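Local coordinates for protein phosphodiesterase (Candida albicans, PDB 6CPU) that is a phosphodiesterase of the HD superfamily, a largely helical, single-chain protein that holds a zinc ion and a magnesium ion, at residues S119-E122 / L123-R127; S129-G132 / N133-T137. One frame throughout, in Å; residues are numbered along the deposited sequence.

Contact 1: S119-E122 / L123-R127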
ATOM      1  N   SER A 119       5.520  21.087 -19.771  1.00 28.30           N
ATOM      2  CA  SER A 119       4.442  20.149 -20.083  1.00 29.40           C
ATOM      3  C   SER A 119       4.157  19.246 -18.886  1.00 27.16           C
ATOM      4  O   SER A 119       3.008  19.065 -18.516  1.00 27.27           O
ATOM      5  CB  SER A 119       4.785  19.297 -21.302  1.00 30.79           C
ATOM      6  OG  SER A 119       4.815  20.100 -22.466  1.00 35.39           O
ATOM      7  N   ALA A 120       5.206  18.695 -18.276  1.00 26.27           N
ATOM      8  CA  ALA A 120       5.035  17.836 -17.106  1.00 25.30           C
ATOM      9  C   ALA A 120       4.391  18.584 -15.933  1.00 26.12           C
ATOM     10  O   ALA A 120       3.468  18.070 -15.282  1.00 24.02           O
ATOM     11  CB  ALA A 120       6.367  17.223 -16.688  1.00 24.61           C
ATOM     12  N   LYS A 121       4.836  19.807 -15.670  1.00 26.85           N
ATOM     13  CA  LYS A 121       4.215  20.582 -14.600  1.00 29.61           C
ATOM     14  C   LYS A 121       2.714  20.765 -14.828  1.00 28.19           C
ATOM     15  O   LYS A 121       1.915  20.594 -13.905  1.00 26.12           O
ATOM     16  CB  LYS A 121       4.870  21.948 -14.450  1.00 32.77           C
ATOM     17  CG  LYS A 121       4.309  22.734 -13.281  1.00 37.67           C
ATOM     18  CD  LYS A 121       5.269  23.813 -12.827  1.00 41.89           C
ATOM     19  CE  LYS A 121       4.923  24.319 -11.437  1.00 44.68           C
ATOM     20  NZ  LYS A 121       3.612  25.016 -11.447  1.00 45.85           N
ATOM     21  N   GLU A 122       2.344  21.113 -16.057  1.00 29.64           N
ATOM     22  CA  GLU A 122       0.944  21.338 -16.415  1.00 31.92           C
ATOM     23  C   GLU A 122       0.095  20.087 -16.167  1.00 29.27           C
ATOM     24  O   GLU A 122      -1.062  20.185 -15.770  1.00 28.16           O
ATOM     25  CB  GLU A 122       0.821  21.794 -17.877  1.00 37.12           C
ATOM     26  CG  GLU A 122       1.138  23.273 -18.098  1.00 43.24           C
ATOM     27  CD  GLU A 122       1.425  23.638 -19.558  1.00 49.14           C
ATOM     28  OE1 GLU A 122       1.072  22.856 -20.477  1.00 52.76           O
ATOM     29  OE2 GLU A 122       2.007  24.725 -19.791  1.00 52.38           O
ATOM     30  N   LEU A 123       0.687  18.913 -16.366  1.00 25.44           N
ATOM     31  CA  LEU A 123      -0.023  17.645 -16.175  1.00 23.59           C
ATOM     32  C   LEU A 123      -0.001  17.108 -14.736  1.00 21.22           C
ATOM     33  O   LEU A 123      -0.855  16.304 -14.365  1.00 21.89           O
ATOM     34  CB  LEU A 123       0.545  16.596 -17.126  1.00 24.49           C
ATOM     35  CG  LEU A 123       0.341  16.931 -18.610  1.00 27.43           C
ATOM     36  CD1 LEU A 123       1.227  16.066 -19.489  1.00 28.49           C
ATOM     37  CD2 LEU A 123      -1.119  16.767 -19.013  1.00 27.35           C
ATOM     38  N   LEU A 124       0.960  17.543 -13.926  1.00 21.05           N
ATOM     39  CA  LEU A 124       1.117  17.020 -12.568  1.00 20.40           C
ATOM     40  C   LEU A 124       0.433  17.842 -11.497  1.00 20.05           C
ATOM     41  O   LEU A 124       0.172  17.342 -10.436  1.00 19.11           O
ATOM     42  CB  LEU A 124       2.596  16.916 -12.194  1.00 20.84           C
ATOM     43  CG  LEU A 124       3.352  15.777 -12.880  1.00 20.99           C
ATOM     44  CD1 LEU A 124       4.847  15.973 -12.689  1.00 21.86           C
ATOM     45  CD2 LEU A 124       2.929  14.419 -12.368  1.00 21.00           C
ATOM     46  N   THR A 125       0.178  19.121 -11.761  1.00 20.90           N
ATOM     47  CA  THR A 125      -0.288  20.007 -10.702  1.00 21.51           C
ATOM     48  C   THR A 125      -1.553  19.518 -10.010  1.00 20.61           C
ATOM     49  O   THR A 125      -1.630  19.537  -8.774  1.00 20.79           O
ATOM     50  CB  THR A 125      -0.494  21.440 -11.243  1.00 21.75           C
ATOM     51  OG1 THR A 125       0.747  21.909 -11.774  1.00 22.84           O
ATOM     52  CG2 THR A 125      -0.965  22.386 -10.137  1.00 22.65           C
ATOM     53  N   ASN A 126      -2.525  19.073 -10.805  1.00 20.75           N
ATOM     54  CA  ASN A 126      -3.862  18.742 -10.327  1.00 21.57           C
ATOM     55  C   ASN A 126      -4.080  17.241 -10.183  1.00 21.42           C
ATOM     56  O   ASN A 126      -3.682  16.454 -11.048  1.00 21.73           O
ATOM     57  CB  ASN A 126      -4.922  19.350 -11.265  1.00 22.27           C
ATOM     58  CG  ASN A 126      -6.335  18.948 -10.893  1.00 23.99           C
ATOM     59  OD1 ASN A 126      -6.817  17.893 -11.293  1.00 21.91           O
ATOM     60  ND2 ASN A 126      -7.023  19.811 -10.139  1.00 25.69           N
ATOM     61  N   ARG A 127      -4.692  16.865  -9.062  1.00 20.67           N
ATOM     62  CA  ARG A 127      -4.953  15.473  -8.693  1.00 20.11           C
ATOM     63  C   ARG A 127      -5.724  14.703  -9.747  1.00 20.05           C
ATOM     64  O   ARG A 127      -5.422  13.542 -10.031  1.00 17.25           O
ATOM     65  CB  ARG A 127      -5.698  15.440  -7.350  1.00 20.46           C
ATOM     66  CG  ARG A 127      -6.322  14.120  -6.938  1.00 19.58           C
ATOM     67  CD  ARG A 127      -5.308  13.053  -6.546  1.00 19.99           C
ATOM     68  NE  ARG A 127      -5.969  11.775  -6.336  1.00 19.38           N
ATOM     69  CZ  ARG A 127      -5.354  10.607  -6.154  1.00 19.25           C
ATOM     70  NH1 ARG A 127      -4.027  10.525  -6.118  1.00 18.46           N
ATOM     71  NH2 ARG A 127      -6.075   9.515  -5.994  1.00 19.99           N
TER
HETATM   72  O   HOH W   1      -2.657  19.578 -13.590  1.00 20.96           O

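Contact 2: S129-G132 / N133-T137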
ATOM      1  N   SER A 129      -5.936  15.424 -12.988  1.00 18.21           N
ATOM      2  CA  SER A 129      -4.992  15.264 -14.103  1.00 18.08           C
ATOM      3  C   SER A 129      -4.037  14.079 -13.845  1.00 17.97           C
ATOM      4  O   SER A 129      -3.774  13.269 -14.744  1.00 17.54           O
ATOM      5  CB  SER A 129      -4.178  16.538 -14.284  1.00 18.29           C
ATOM      6  OG  SER A 129      -3.340  16.499 -15.426  1.00 18.41           O
ATOM      7  N   ARG A 130      -3.517  14.013 -12.628  1.00 17.27           N
ATOM      8  CA  ARG A 130      -2.541  12.964 -12.261  1.00 17.72           C
ATOM      9  C   ARG A 130      -3.125  11.556 -12.394  1.00 18.33           C
ATOM     10  O   ARG A 130      -2.482  10.649 -12.939  1.00 17.03           O
ATOM     11  CB  ARG A 130      -2.021  13.170 -10.852  1.00 18.15           C
ATOM     12  CG  ARG A 130      -1.053  14.322 -10.696  1.00 17.97           C
ATOM     13  CD  ARG A 130      -0.310  14.284  -9.368  1.00 18.54           C
ATOM     14  NE  ARG A 130      -1.158  14.389  -8.184  1.00 19.54           N
ATOM     15  CZ  ARG A 130      -1.628  15.523  -7.666  1.00 20.16           C
ATOM     16  NH1 ARG A 130      -1.400  16.697  -8.246  1.00 19.78           N
ATOM     17  NH2 ARG A 130      -2.365  15.463  -6.558  1.00 20.29           N
ATOM     18  N   VAL A 131      -4.345  11.366 -11.904  1.00 16.59           N
ATOM     19  CA  VAL A 131      -5.004  10.071 -11.972  1.00 17.61           C
ATOM     20  C   VAL A 131      -5.268   9.702 -13.437  1.00 18.34           C
ATOM     21  O   VAL A 131      -5.099   8.557 -13.826  1.00 17.69           O
ATOM     22  CB  VAL A 131      -6.299  10.037 -11.121  1.00 17.09           C
ATOM     23  CG1 VAL A 131      -7.024   8.711 -11.295  1.00 17.63           C
ATOM     24  CG2 VAL A 131      -5.992  10.296  -9.646  1.00 17.67           C
ATOM     25  N   GLY A 132      -5.692  10.670 -14.240  1.00 17.34           N
ATOM     26  CA  GLY A 132      -5.882  10.429 -15.669  1.00 18.71           C
ATOM     27  C   GLY A 132      -4.591  10.000 -16.366  1.00 18.19           C
ATOM     28  O   GLY A 132      -4.624   9.128 -17.241  1.00 18.43           O
ATOM     29  N   ASN A 133      -3.476  10.613 -15.985  1.00 18.49           N
ATOM     30  CA  ASN A 133      -2.163  10.256 -16.550  1.00 18.88           C
ATOM     31  C   ASN A 133      -1.856   8.788 -16.235  1.00 18.55           C
ATOM     32  O   ASN A 133      -1.510   8.013 -17.141  1.00 19.33           O
ATOM     33  CB  ASN A 133      -1.018  11.084 -15.965  1.00 19.59           C
ATOM     34  CG  ASN A 133      -1.078  12.574 -16.295  1.00 21.56           C
ATOM     35  OD1 ASN A 133      -1.552  13.008 -17.348  1.00 22.26           O
ATOM     36  ND2 ASN A 133      -0.512  13.369 -15.386  1.00 22.48           N
ATOM     37  N   TRP A 134      -1.948   8.429 -14.957  1.00 17.11           N
ATOM     38  CA  TRP A 134      -1.555   7.083 -14.502  1.00 17.45           C
ATOM     39  C   TRP A 134      -2.402   6.014 -15.179  1.00 17.35           C
ATOM     40  O   TRP A 134      -1.884   4.970 -15.566  1.00 16.42           O
ATOM     41  CB  TRP A 134      -1.702   6.927 -12.996  1.00 18.14           C
ATOM     42  CG  TRP A 134      -0.862   7.844 -12.187  1.00 18.99           C
ATOM     43  CD1 TRP A 134       0.393   8.298 -12.478  1.00 19.67           C
ATOM     44  CD2 TRP A 134      -1.196   8.366 -10.913  1.00 19.40           C
ATOM     45  NE1 TRP A 134       0.849   9.121 -11.459  1.00 20.08           N
ATOM     46  CE2 TRP A 134      -0.111   9.173 -10.487  1.00 20.21           C
ATOM     47  CE3 TRP A 134      -2.320   8.254 -10.094  1.00 19.38           C
ATOM     48  CZ2 TRP A 134      -0.116   9.845  -9.269  1.00 20.61           C
ATOM     49  CZ3 TRP A 134      -2.328   8.948  -8.889  1.00 20.95           C
ATOM     50  CH2 TRP A 134      -1.238   9.730  -8.497  1.00 20.20           C
ATOM     51  N   THR A 135      -3.710   6.270 -15.292  1.00 16.36           N
ATOM     52  CA  THR A 135      -4.648   5.272 -15.796  1.00 15.94           C
ATOM     53  C   THR A 135      -4.767   5.282 -17.327  1.00 16.39           C
ATOM     54  O   THR A 135      -5.431   4.407 -17.886  1.00 16.80           O
ATOM     55  CB  THR A 135      -6.063   5.496 -15.224  1.00 15.99           C
ATOM     56  OG1 THR A 135      -6.463   6.836 -15.532  1.00 17.52           O
ATOM     57  CG2 THR A 135      -6.106   5.269 -13.729  1.00 15.90           C
ATOM     58  N   GLY A 136      -4.174   6.270 -17.996  1.00 16.69           N
ATOM     59  CA  GLY A 136      -4.249   6.369 -19.456  1.00 18.10           C
ATOM     60  C   GLY A 136      -5.629   6.733 -19.982  1.00 18.92           C
ATOM     61  O   GLY A 136      -5.993   6.368 -21.107  1.00 18.31           O
ATOM     62  N   THR A 137      -6.403   7.441 -19.166  1.00 20.38           N
ATOM     63  CA  THR A 137      -7.808   7.754 -19.525  1.00 21.58           C
ATOM     64  C   THR A 137      -8.014   9.199 -19.969  1.00 24.40           C
ATOM     65  O   THR A 137      -9.119   9.557 -20.407  1.00 26.06           O
ATOM     66  CB  THR A 137      -8.773   7.407 -18.375  1.00 20.97           C
ATOM     67  OG1 THR A 137      -8.377   8.084 -17.173  1.00 20.08           O
ATOM     68  CG2 THR A 137      -8.798   5.911 -18.136  1.00 20.88           C
TER
HETATM   69  O   HOH W   2      -4.223  14.140 -17.553  1.00 28.61           O
HETATM   70  O   HOH W   3       0.340  11.742 -12.883  1.00 20.44           O

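Contact 1: S119-E122 / L123-R127
Between S119-E122 and L123-R127 the backbone runs through helix 110-124 near its C-terminal end, and the carbonyls of S119, A120 and K121 receive the amides of L123, L124 and T125. The four-residue bond from L124 N to A120 O is 2.9 Å and runs at a C=O...N angle of 165°. L124 N also lies 3.2 Å from K121 O, a three-residue bond that approaches from well above that carbonyl's plane, so four- and three-residue spacings overlap here. K121 O accepts three donors, L124 N, T125 N and a hydroxyl: T125 OG1 sits 2.8 Å from K121 O, 38° out of the carbonyl plane. With chi1 at -59°, T125 carries OG1 beside its own amide and opposite its carbonyl carbon, which turns the hydroxyl back over the preceding turn; the aliphatic part of K121 passes it obliquely, CG being 4.0 Å from T125 OG1. Each leucine lies against the carbonyl four residues back, L123 CG at 3.4 Å from S119 O and L124 CG at 3.3 Å from A120 O. Beyond its branch L124 meets A120 loosely, CD1 to CB, while L123 packs outside the turn on Y142 and I158. S119 OG turns to Q115 O, one turn earlier. As the chain passes on toward N126, a water links E122 O to N126 N, donating to E122 O at 2.8 Å and accepting from N126 N. N126 is the N-cap of helix 127-135, its OD1 receiving S129 N, and its ND2 binds K504 O. The chemistry thus implies a helix end where a hydroxyl adds a third donor at K121 O and a water serves E122 O, as the chain passes directly into the next cap.

Contact 2: S129-G132 / N133-T137
From S129-G132 to N133-T137 the backbone follows regular four-residue helical spacing, with N133 N at 2.9 Å from S129 O and W134 N at 3.0 Å from R130 O, before the chain turns out at G136. The W134 indole lies back over the turn, with R130 O 3.2 Å above its plane and displaced toward the rim of the face. CG of W134 stands opposite its carbonyl carbon (chi1 -61°), which brings the indole back over the preceding turn, where CZ3 comes within 4.0 Å of V131 CG2 and CZ2 nears R130 CB. At G136 the helix closes in a Schellman motif: phi is +70°, T137 N reaches back to G132 O at 3.1 Å, in the plane of that carbonyl, and G136 N bonds to N133 O. Two threonine hydroxyls add bonds at this end. T135 holds OG1 between its backbone N and carbonyl carbon (chi1 56°), from where it donates to V131 O at 2.8 Å, on the opposite face of the carbonyl from T135 N. T137 OG1 donates in turn to T135 OG1 at 2.8 Å, giving two successive hydroxyl bonds that end on the V131 carbonyl. Around the turn K268 makes a cation-pi contact with the W134 indole, T135 touches P354 and M361, and T137 touches F360 and I494. On another side the N133 amide is held by both ends: ND2 binds L123 O and a water that donates to R130 O, while OD1 accepts a second water at 2.9 Å, which also gives a longer bond to S129 OG, itself bound to L123 O. The R130 guanidinium forms salt bridges with D41 and D505 and gives NH1 to L124 O.

Contacts 1 and 2 lie in series on successive helices, 110-124 and 127-135, with centres about 11 Å apart. Both are helix ends that give a carbonyl a threonine hydroxyl, but contact 1 is only partly buried and uses a water where the chain moves on, whereas contact 2 is buried and closes through glycine and paired threonine hydroxyls. They touch directly, because polar side chains of 129-133 turn back to the carbonyls of L123 and L124, so the second helix takes up carbonyls near the end of the first. Contact 2 also lies nearer the chain's centre, with the T135 side chain about 13 Å from the magnesium ion.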